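Putative GH105 family protein (Salmonella enterica subsp. enterica serovar Paratyphi A, PDB 3QWT) is of unknown function but probably acts as a glycoside hydrolase of family GH105, whose known members cleave unsaturated uronyl sugars from pectin fragments. Local coordinates at residues R121-E124 with T125-P128; M88-I91 with I92-F96; G75-H78 with Y79-Q82; T106-V109 with N110-A113. All coordinates share one frame; numbering follows the deposited sequence.

Contact 1: R121-E124 with T125-P128; sequences RYEE and TRNP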
loop_
_atom_site.group_PDB
_atom_site.type_symbol
_atom_site.label_atom_id
_atom_site.label_comp_id
_atom_site.label_asym_id
_atom_site.label_seq_id
_atom_site.Cartn_x
_atom_site.Cartn_y
_atom_site.Cartn_z
ATOM N N ARG A 121 8.640 10.382 -28.850
ATOM C CA ARG A 121 7.565 10.891 -29.686
ATOM C C ARG A 121 6.273 10.132 -29.390
ATOM O O ARG A 121 5.196 10.719 -29.351
ATOM C CB ARG A 121 7.932 10.863 -31.180
ATOM C CG ARG A 121 9.045 11.858 -31.576
ATOM C CD ARG A 121 8.617 13.317 -31.384
ATOM N NE ARG A 121 7.535 13.716 -32.287
ATOM C CZ ARG A 121 6.458 14.407 -31.920
ATOM N NH1 ARG A 121 6.308 14.780 -30.659
ATOM N NH2 ARG A 121 5.519 14.713 -32.815
ATOM N N TYR A 122 6.379 8.831 -29.165
ATOM C CA TYR A 122 5.198 8.058 -28.797
ATOM C C TYR A 122 4.652 8.537 -27.460
ATOM O O TYR A 122 3.441 8.633 -27.275
ATOM C CB TYR A 122 5.506 6.564 -28.727
ATOM C CG TYR A 122 4.331 5.753 -28.253
ATOM C CD1 TYR A 122 3.187 5.631 -29.039
ATOM C CD2 TYR A 122 4.356 5.119 -27.023
ATOM C CE1 TYR A 122 2.108 4.907 -28.611
ATOM C CE2 TYR A 122 3.276 4.385 -26.581
ATOM C CZ TYR A 122 2.153 4.276 -27.382
ATOM O OH TYR A 122 1.067 3.539 -26.954
ATOM N N GLU A 123 5.552 8.843 -26.530
ATOM C CA GLU A 123 5.153 9.346 -25.220
ATOM C C GLU A 123 4.264 10.602 -25.340
ATOM O O GLU A 123 3.230 10.689 -24.679
ATOM C CB GLU A 123 6.386 9.653 -24.379
ATOM C CG GLU A 123 6.076 10.169 -22.988
ATOM C CD GLU A 123 7.315 10.257 -22.108
ATOM O OE1 GLU A 123 7.230 9.913 -20.912
ATOM O OE2 GLU A 123 8.378 10.670 -22.614
ATOM N N GLU A 124 4.656 11.556 -26.196
ATOM C CA GLU A 124 3.878 12.783 -26.396
ATOM C C GLU A 124 2.585 12.587 -27.182
ATOM O O GLU A 124 1.569 13.167 -26.833
ATOM C CB GLU A 124 4.690 13.866 -27.106
ATOM C CG GLU A 124 6.119 14.029 -26.638
ATOM C CD GLU A 124 6.894 14.995 -27.523
ATOM O OE1 GLU A 124 7.889 14.557 -28.151
ATOM O OE2 GLU A 124 6.483 16.183 -27.597
ATOM N N THR A 125 2.627 11.784 -28.242
ATOM C CA THR A 125 1.502 11.693 -29.180
ATOM C C THR A 125 0.641 10.441 -29.020
ATOM O O THR A 125 -0.516 10.438 -29.425
ATOM C CB THR A 125 1.974 11.737 -30.655
ATOM O OG1 THR A 125 2.591 10.489 -30.991
ATOM C CG2 THR A 125 2.958 12.887 -30.890
ATOM N N ARG A 126 1.207 9.371 -28.468
ATOM C CA ARG A 126 0.463 8.113 -28.329
ATOM C C ARG A 126 -0.010 7.554 -29.675
ATOM O O ARG A 126 -0.963 6.793 -29.735
ATOM C CB ARG A 126 -0.738 8.291 -27.388
ATOM C CG ARG A 126 -0.351 8.695 -25.974
ATOM C CD ARG A 126 0.344 7.528 -25.262
ATOM N NE ARG A 126 1.273 7.973 -24.222
ATOM C CZ ARG A 126 1.926 7.150 -23.406
ATOM N NH1 ARG A 126 1.748 5.839 -23.503
ATOM N NH2 ARG A 126 2.745 7.638 -22.482
ATOM N N ASN A 127 0.648 7.956 -30.750
ATOM C CA ASN A 127 0.409 7.365 -32.056
ATOM C C ASN A 127 0.489 5.835 -32.040
ATOM O O ASN A 127 1.553 5.270 -31.856
ATOM C CB ASN A 127 1.416 7.926 -33.068
ATOM C CG ASN A 127 1.062 7.577 -34.503
ATOM O OD1 ASN A 127 0.264 6.663 -34.767
ATOM N ND2 ASN A 127 1.666 8.303 -35.446
ATOM N N PRO A 128 -0.642 5.161 -32.271
ATOM C CA PRO A 128 -0.649 3.708 -32.134
ATOM C C PRO A 128 0.272 3.048 -33.142
ATOM O O PRO A 128 0.785 1.951 -32.894
ATOM C CB PRO A 128 -2.107 3.322 -32.438
ATOM C CG PRO A 128 -2.884 4.596 -32.408
ATOM C CD PRO A 128 -1.929 5.689 -32.747
#
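Tyr122 and Arg126 meet at about a right angle where helix 114-125 ends, one helical turn apart. CD of Arg126 lies over one face of the phenol ring, offset toward its rim, while NH1 comes to 3.7 Å from CE2 of Tyr122; the guanidinium is inclined by 52° to the ring. The ring is placed there by its first torsion, with CG anti to the backbone N (chi1 176°). At the ring edge, and near its plane, the carbonyl O of Asn127 stands 3.3 Å from CD1 of Tyr122. Leu184 packs against both side chains from helix 170-184.

In the second pair, Arg121 and Thr125 cross obliquely, with methyl CG2 of Thr125 3.7 Å from NH2 of Arg121. Thr125 OG1 bonds to the carbonyl O of Arg121 at 3.1 Å from above the carbonyl plane, and the same oxygen receives Thr125 N at 3.0 Å. OG1 in turn accepts from Asn127 N at 3.2 Å, which makes an ST turn. The bent Arg121 chain brings NH1 to OE1 of Glu124 at 3.0 Å, a salt bridge that meets the carboxylate from above its plane, and NE bridges to Asp93 of helix 86-102. OE2 of Glu124 bonds to Tyr80 OH, with a weaker bond from Tyr77 OH to OE1.

The example illustrates how a helix can terminate: Arg126, with positive phi, breaks the helical path just after its N bonds to Tyr122 O. Two bonds grip Arg121 O, while carboxylates on two helices probably balance the charge of the buried Arg121 guanidinium and hold its orientation.

Contact 2: M88-I91 with I92-F96; sequences MRKI and IDDWF
The guanidinium of Arg89 meets the carboxylate of Asp93 at its edge: OD2 lies almost in the guanidinium plane, 2.7 Å from NH2, in a salt bridge whose N-H to oxygen angle is 146°. Seen from the acid, the approach is from above the carboxylate plane, and the two flat groups are turned by 54°. Bends at chi2 and chi3 turn the arginine along its own helix toward Asp93, while NE bonds to Gln86. OD1 of Asp93 holds Arg121 of helix 114-125, so the carboxylate serves two arginines. The other large flat group, the Trp95 indole, has CD1 of Phe96 in plane at its edge; Trp65 meets it edge-to-face, and Arg99 forms a cation-pi pair with it.

One residue further along, Lys90 repeats the i to i+4 pairing with Asp94. Here NZ reaches OD2 at 2.9 Å on the syn lone pair of the carboxylate, and CE of Lys90 lies 3.1 Å from the same oxygen.

Beneath both pairs the backbone of helix 86-102 is regular, with Asp93 N bonded to Arg89 O at 2.9 Å and Asp94 N bonded to Lys90 O at 2.8 Å. Ile92 lays CG1 and CD1 along the carbonyl O of Met88, CD1 at 3.5 Å, and packs on Arg121, while Met88 and Ile91 pack on helices 67-83 and 23-37.

Helix 86-102 is thus amphipathic, and two neighbouring acid-base pairs, each joining residues one turn apart, probably offset charge along its polar side. Shared between two helices, the Asp93 carboxylate would be stabilised in its ionised form.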
loop_
_atom_site.group_PDB
_atom_site.type_symbol
_atom_site.label_atom_id
_atom_site.label_comp_id
_atom_site.label_asym_id
_atom_site.label_seq_id
_atom_site.Cartn_x
_atom_site.Cartn_y
_atom_site.Cartn_z
HETATM N N MSE A 88 11.953 21.537 -35.683
HETATM C CA MSE A 88 12.584 20.301 -35.226
HETATM C C MSE A 88 11.626 19.119 -35.232
HETATM O O MSE A 88 12.005 18.019 -35.629
HETATM C CB MSE A 88 13.131 20.457 -33.814
HETATM C CG MSE A 88 14.280 21.402 -33.727
HETATM SE SE MSE A 88 15.819 20.755 -34.718
HETATM C CE MSE A 88 16.822 22.426 -34.684
ATOM N N ARG A 89 10.406 19.334 -34.743
ATOM C CA ARG A 89 9.435 18.251 -34.659
ATOM C C ARG A 89 9.198 17.645 -36.041
ATOM O O ARG A 89 9.287 16.425 -36.220
ATOM C CB ARG A 89 8.099 18.730 -34.066
ATOM C CG ARG A 89 7.133 17.587 -33.738
ATOM C CD ARG A 89 5.667 17.885 -34.142
ATOM N NE ARG A 89 5.549 18.658 -35.385
ATOM C CZ ARG A 89 5.451 18.158 -36.622
ATOM N NH1 ARG A 89 5.349 18.990 -37.653
ATOM N NH2 ARG A 89 5.460 16.849 -36.847
ATOM N N LYS A 90 8.902 18.505 -37.017
ATOM C CA LYS A 90 8.597 18.028 -38.359
ATOM C C LYS A 90 9.750 17.209 -38.934
ATOM O O LYS A 90 9.535 16.135 -39.482
ATOM C CB LYS A 90 8.219 19.181 -39.284
ATOM C CG LYS A 90 8.218 18.813 -40.771
ATOM C CD LYS A 90 6.925 19.253 -41.457
ATOM C CE LYS A 90 6.843 18.711 -42.870
ATOM N NZ LYS A 90 8.062 19.079 -43.655
ATOM N N ILE A 91 10.974 17.693 -38.776
ATOM C CA ILE A 91 12.141 16.957 -39.263
ATOM C C ILE A 91 12.215 15.546 -38.656
ATOM O O ILE A 91 12.480 14.561 -39.354
ATOM C CB ILE A 91 13.459 17.733 -38.989
ATOM C CG1 ILE A 91 13.524 18.999 -39.847
ATOM C CG2 ILE A 91 14.667 16.860 -39.273
ATOM C CD1 ILE A 91 14.709 19.920 -39.517
ATOM N N ILE A 92 11.960 15.450 -37.358
ATOM C CA ILE A 92 11.950 14.149 -36.683
ATOM C C ILE A 92 10.854 13.220 -37.208
ATOM O O ILE A 92 11.124 12.088 -37.653
ATOM C CB ILE A 92 11.770 14.322 -35.181
ATOM C CG1 ILE A 92 13.039 14.926 -34.580
ATOM C CG2 ILE A 92 11.405 12.989 -34.512
ATOM C CD1 ILE A 92 12.808 15.571 -33.219
ATOM N N ASP A 93 9.616 13.700 -37.162
ATOM C CA ASP A 93 8.498 12.887 -37.620
ATOM C C ASP A 93 8.659 12.481 -39.090
ATOM O O ASP A 93 8.368 11.335 -39.462
ATOM C CB ASP A 93 7.169 13.599 -37.376
ATOM C CG ASP A 93 6.871 13.786 -35.890
ATOM O OD1 ASP A 93 7.630 13.250 -35.038
ATOM O OD2 ASP A 93 5.875 14.478 -35.581
ATOM N N ASP A 94 9.147 13.409 -39.915
ATOM C CA ASP A 94 9.386 13.113 -41.321
ATOM C C ASP A 94 10.412 11.991 -41.499
ATOM O O ASP A 94 10.199 11.085 -42.292
ATOM C CB ASP A 94 9.831 14.362 -42.092
ATOM C CG ASP A 94 8.697 15.346 -42.319
ATOM O OD1 ASP A 94 7.521 14.968 -42.126
ATOM O OD2 ASP A 94 8.994 16.500 -42.697
ATOM N N TRP A 95 11.528 12.054 -40.779
ATOM C CA TRP A 95 12.515 10.995 -40.904
ATOM C C TRP A 95 11.869 9.645 -40.627
ATOM O O TRP A 95 12.080 8.677 -41.363
ATOM C CB TRP A 95 13.679 11.202 -39.945
ATOM C CG TRP A 95 14.813 10.247 -40.184
ATOM C CD1 TRP A 95 15.906 10.460 -40.988
ATOM C CD2 TRP A 95 14.981 8.937 -39.621
ATOM N NE1 TRP A 95 16.733 9.373 -40.952
ATOM C CE2 TRP A 95 16.198 8.421 -40.125
ATOM C CE3 TRP A 95 14.228 8.152 -38.734
ATOM C CZ2 TRP A 95 16.684 7.153 -39.775
ATOM C CZ3 TRP A 95 14.711 6.890 -38.384
ATOM C CH2 TRP A 95 15.932 6.407 -38.903
ATOM N N PHE A 96 11.099 9.572 -39.551
ATOM C CA PHE A 96 10.436 8.323 -39.205
ATOM C C PHE A 96 9.436 7.881 -40.264
ATOM O O PHE A 96 9.394 6.712 -40.622
ATOM C CB PHE A 96 9.765 8.401 -37.833
ATOM C CG PHE A 96 10.723 8.242 -36.693
ATOM C CD1 PHE A 96 11.495 7.099 -36.584
ATOM C CD2 PHE A 96 10.862 9.235 -35.738
ATOM C CE1 PHE A 96 12.395 6.945 -35.549
ATOM C CE2 PHE A 96 11.755 9.085 -34.694
ATOM C CZ PHE A 96 12.522 7.940 -34.603
#

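Contact 3: G75-H78 with Y79-Q82; sequences GMYH and YYQQ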
loop_
_atom_site.group_PDB
_atom_site.type_symbol
_atom_site.label_atom_id
_atom_site.label_comp_id
_atom_site.label_asym_id
_atom_site.label_seq_id
_atom_site.Cartn_x
_atom_site.Cartn_y
_atom_site.Cartn_z
ATOM N N GLY A 75 19.643 14.493 -30.595
ATOM C CA GLY A 75 20.072 15.871 -30.459
ATOM C C GLY A 75 18.958 16.830 -30.845
ATOM O O GLY A 75 18.662 17.776 -30.123
HETATM N N MSE A 76 18.335 16.581 -31.991
HETATM C CA MSE A 76 17.164 17.350 -32.407
HETATM C C MSE A 76 16.061 17.287 -31.360
HETATM O O MSE A 76 15.458 18.314 -31.016
HETATM C CB MSE A 76 16.621 16.823 -33.736
HETATM C CG MSE A 76 17.502 17.128 -34.931
HETATM SE SE MSE A 76 16.679 16.500 -36.604
HETATM C CE MSE A 76 18.158 16.896 -37.812
ATOM N N TYR A 77 15.786 16.084 -30.855
ATOM C CA TYR A 77 14.690 15.930 -29.906
ATOM C C TYR A 77 14.939 16.833 -28.711
ATOM O O TYR A 77 14.054 17.564 -28.281
ATOM C CB TYR A 77 14.482 14.483 -29.442
ATOM C CG TYR A 77 13.338 14.422 -28.464
ATOM C CD1 TYR A 77 12.031 14.569 -28.908
ATOM C CD2 TYR A 77 13.562 14.301 -27.095
ATOM C CE1 TYR A 77 10.966 14.566 -28.019
ATOM C CE2 TYR A 77 12.494 14.302 -26.192
ATOM C CZ TYR A 77 11.202 14.434 -26.670
ATOM O OH TYR A 77 10.131 14.436 -25.810
ATOM N N HIS A 78 16.163 16.787 -28.196
ATOM C CA HIS A 78 16.551 17.630 -27.065
ATOM C C HIS A 78 16.154 19.091 -27.270
ATOM O O HIS A 78 15.431 19.669 -26.457
ATOM C CB HIS A 78 18.056 17.492 -26.758
ATOM C CG HIS A 78 18.357 16.403 -25.778
ATOM N ND1 HIS A 78 18.590 16.648 -24.445
ATOM C CD2 HIS A 78 18.406 15.057 -25.923
ATOM C CE1 HIS A 78 18.788 15.504 -23.812
ATOM N NE2 HIS A 78 18.680 14.523 -24.688
ATOM N N TYR A 79 16.603 19.674 -28.375
ATOM C CA TYR A 79 16.177 21.020 -28.696
ATOM C C TYR A 79 14.653 21.145 -28.705
ATOM O O TYR A 79 14.094 22.052 -28.076
ATOM C CB TYR A 79 16.773 21.494 -30.018
ATOM C CG TYR A 79 16.624 23.000 -30.209
ATOM C CD1 TYR A 79 17.415 23.885 -29.488
ATOM C CD2 TYR A 79 15.690 23.531 -31.096
ATOM C CE1 TYR A 79 17.292 25.255 -29.645
ATOM C CE2 TYR A 79 15.556 24.902 -31.258
ATOM C CZ TYR A 79 16.364 25.760 -30.523
ATOM O OH TYR A 79 16.245 27.128 -30.657
ATOM N N TYR A 80 13.977 20.234 -29.401
ATOM C CA TYR A 80 12.524 20.300 -29.481
ATOM C C TYR A 80 11.913 20.239 -28.082
ATOM O O TYR A 80 11.024 21.018 -27.733
ATOM C CB TYR A 80 11.945 19.164 -30.345
ATOM C CG TYR A 80 10.468 18.949 -30.089
ATOM C CD1 TYR A 80 9.529 19.903 -30.476
ATOM C CD2 TYR A 80 10.016 17.825 -29.436
ATOM C CE1 TYR A 80 8.164 19.725 -30.228
ATOM C CE2 TYR A 80 8.664 17.639 -29.182
ATOM C CZ TYR A 80 7.745 18.594 -29.575
ATOM O OH TYR A 80 6.405 18.406 -29.325
ATOM N N GLN A 81 12.392 19.305 -27.278
ATOM C CA GLN A 81 11.842 19.112 -25.945
ATOM C C GLN A 81 11.906 20.383 -25.097
ATOM O O GLN A 81 10.972 20.688 -24.366
ATOM C CB GLN A 81 12.562 17.964 -25.246
ATOM C CG GLN A 81 12.059 17.677 -23.829
ATOM C CD GLN A 81 12.777 16.494 -23.206
ATOM O OE1 GLN A 81 14.004 16.519 -23.040
ATOM N NE2 GLN A 81 12.025 15.436 -22.892
ATOM N N GLN A 82 13.010 21.117 -25.206
ATOM C CA GLN A 82 13.222 22.335 -24.417
ATOM C C GLN A 82 12.426 23.552 -24.900
ATOM O O GLN A 82 11.902 24.307 -24.079
ATOM C CB GLN A 82 14.713 22.687 -24.368
ATOM C CG GLN A 82 15.046 23.918 -23.548
ATOM C CD GLN A 82 16.448 24.429 -23.843
ATOM O OE1 GLN A 82 16.614 25.429 -24.527
ATOM N NE2 GLN A 82 17.460 23.721 -23.354
#
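Residues 75-82 run as unbroken alpha helix within helix 67-83, each N-H of 79-82 bonding to the carbonyl four residues earlier. The bond from Gln81 N to Tyr77 O is short, 2.6 Å, with the donor nearly in line with the C=O bond; the one from Tyr79 N to Gly75 O is weak at 3.3 Å.

On one side of the helix Tyr77 faces two partners: CG anti to the backbone N (chi1 180°) turns its ring along the helix toward them. CE1 of Tyr77 sits 3.7 Å from CD2 of Tyr80, in the plane of the Tyr80 ring and at its edge; the two planes meet obliquely at 57°. Both hydroxyls reach Glu124. Packing of helix flank against helix flank is the rule in an alpha/alpha toroid; here helices 86-102, 23-37 and 363-377 touch Met76, Tyr79 and Gln82.

Gln81 meets the CE2 side of the ring, away from Tyr80: CB makes an off-centre CH-pi contact over a face, 4.2 Å from the ring centroid, and the extended chain carries NE2 to the edge, 3.5 Å from CE2 of Tyr77, amide and ring planes 63° apart. His78 meets Tyr74 and Tyr302 edge-to-face beside a bound glycerol.

Contact 4: T106-V109 with N110-A113; sequences TKNV and NTMA
Side-chain to backbone hydrogen bonds dominate here, and Asn108 and Thr111 supply both sides of them. OD1 of Asn108 accepts from Thr111 N at 2.9 Å, with a nearly straight N-H angle of 166° but from above the amide plane; a weak bond from Asn110 N reaches the same oxygen. Thr111 answers with OG1, which accepts weakly from Asn108 N at 3.1 Å and gives its proton to the carbonyl O of Thr106 at 2.8 Å, in the carbonyl plane and on a lone pair. With chi1 at 59°, OG1 is turned back toward residues 106-108, where it meets both. The Asn108 and Thr111 side chains cross at about a right angle.

Backbone bonds are fewer. Ala113 N reaches Asn110 O at 3.1 Å, closing a type I turn, and Met112 N makes a weak bond to Asn108 O.

Van der Waals contacts set methyl groups against amide atoms. CG1 of Val109 lies 3.6 Å from OD1 of Asn110, the two side chains lying alongside one another, and CG2 of Thr111 packs on ND2 of Asn108 at 3.6 Å.

Beyond the loop, Asn110 ND2 bonds to a glycerol, probably from the crystallisation liquor, that may mark a pocket, and Lys107 NZ bonds to Phe381 O of a neighbouring subunit. The reciprocal Asn108 and Thr111 bonds, one of them weak, resemble a capping box on residues of helical phi/psi just ahead of helix 114-125.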
loop_
_atom_site.group_PDB
_atom_site.type_symbol
_atom_site.label_atom_id
_atom_site.label_comp_id
_atom_site.label_asym_id
_atom_site.label_seq_id
_atom_site.Cartn_x
_atom_site.Cartn_y
_atom_site.Cartn_z
ATOM N N THR A 106 17.346 -3.997 -41.064
ATOM C CA THR A 106 17.650 -5.138 -40.209
ATOM C C THR A 106 18.074 -4.693 -38.806
ATOM O O THR A 106 18.546 -3.580 -38.632
ATOM C CB THR A 106 18.735 -6.057 -40.828
ATOM O OG1 THR A 106 19.857 -5.266 -41.212
ATOM C CG2 THR A 106 18.182 -6.785 -42.070
ATOM N N LYS A 107 17.895 -5.574 -37.823
ATOM C CA LYS A 107 18.113 -5.235 -36.420
ATOM C C LYS A 107 19.534 -5.513 -35.934
ATOM O O LYS A 107 20.089 -6.584 -36.169
ATOM C CB LYS A 107 17.113 -5.977 -35.527
ATOM C CG LYS A 107 15.642 -5.624 -35.794
ATOM C CD LYS A 107 14.731 -6.195 -34.695
ATOM C CE LYS A 107 13.255 -5.974 -35.015
ATOM N NZ LYS A 107 12.809 -6.838 -36.160
ATOM N N ASN A 108 20.101 -4.536 -35.239
ATOM C CA ASN A 108 21.420 -4.667 -34.633
ATOM C C ASN A 108 21.657 -3.539 -33.634
ATOM O O ASN A 108 20.814 -2.649 -33.486
ATOM C CB ASN A 108 22.514 -4.670 -35.704
ATOM C CG ASN A 108 22.494 -3.420 -36.560
ATOM O OD1 ASN A 108 22.693 -2.304 -36.063
ATOM N ND2 ASN A 108 22.259 -3.597 -37.862
ATOM N N VAL A 109 22.811 -3.559 -32.970
ATOM C CA VAL A 109 23.088 -2.605 -31.897
ATOM C C VAL A 109 22.882 -1.172 -32.376
ATOM O O VAL A 109 22.390 -0.333 -31.629
ATOM C CB VAL A 109 24.500 -2.798 -31.289
ATOM C CG1 VAL A 109 25.602 -2.391 -32.278
ATOM C CG2 VAL A 109 24.639 -2.004 -30.001
ATOM N N ASN A 110 23.234 -0.910 -33.635
ATOM C CA ASN A 110 23.191 0.453 -34.197
ATOM C C ASN A 110 21.858 0.923 -34.770
ATOM O O ASN A 110 21.427 2.053 -34.523
ATOM C CB ASN A 110 24.284 0.641 -35.239
ATOM C CG ASN A 110 25.681 0.622 -34.617
ATOM O OD1 ASN A 110 25.860 1.043 -33.477
ATOM N ND2 ASN A 110 26.667 0.127 -35.365
ATOM N N THR A 111 21.201 0.072 -35.540
ATOM C CA THR A 111 19.910 0.461 -36.105
ATOM C C THR A 111 18.827 0.642 -35.010
ATOM O O THR A 111 17.729 1.142 -35.273
ATOM C CB THR A 111 19.462 -0.545 -37.170
ATOM O OG1 THR A 111 19.369 -1.851 -36.587
ATOM C CG2 THR A 111 20.463 -0.568 -38.355
HETATM N N MSE A 112 19.168 0.262 -33.783
HETATM C CA MSE A 112 18.298 0.432 -32.609
HETATM C C MSE A 112 18.190 1.894 -32.169
HETATM O O MSE A 112 17.125 2.343 -31.730
HETATM C CB MSE A 112 18.830 -0.434 -31.444
HETATM C CG MSE A 112 18.119 -0.260 -30.100
HETATM SE SE MSE A 112 16.342 -1.142 -30.025
HETATM C CE MSE A 112 16.906 -2.927 -30.380
ATOM N N ALA A 113 19.295 2.629 -32.300
ATOM C CA ALA A 113 19.412 3.993 -31.749
ATOM C C ALA A 113 18.223 4.909 -31.991
ATOM O O ALA A 113 17.784 5.597 -31.071
ATOM C CB ALA A 113 20.701 4.660 -32.230
#

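How the contacts relate
Read from the N terminus, the order is contact 3, contact 2, contact 4, contact 1. Each is local, spanning consecutive residues, so none closes a long loop; they lie in series and neither nest nor cross. Contacts 3 and 2 sit on the successive helices 67-83 and 86-102, whose flanks meet where Ile91 CG2 approaches the selenium (SE) of selenomethionine Met76 at 3.4 Å. The chain then passes through contact 4, in the loop before helix 114-125, and reaches contact 1 at that helix's end. Contact 1 touches both contacts 2 and 3, so three helices of the toroid converge there. Contact 4 stands apart, about 7 Å from contact 2 between nearest atoms.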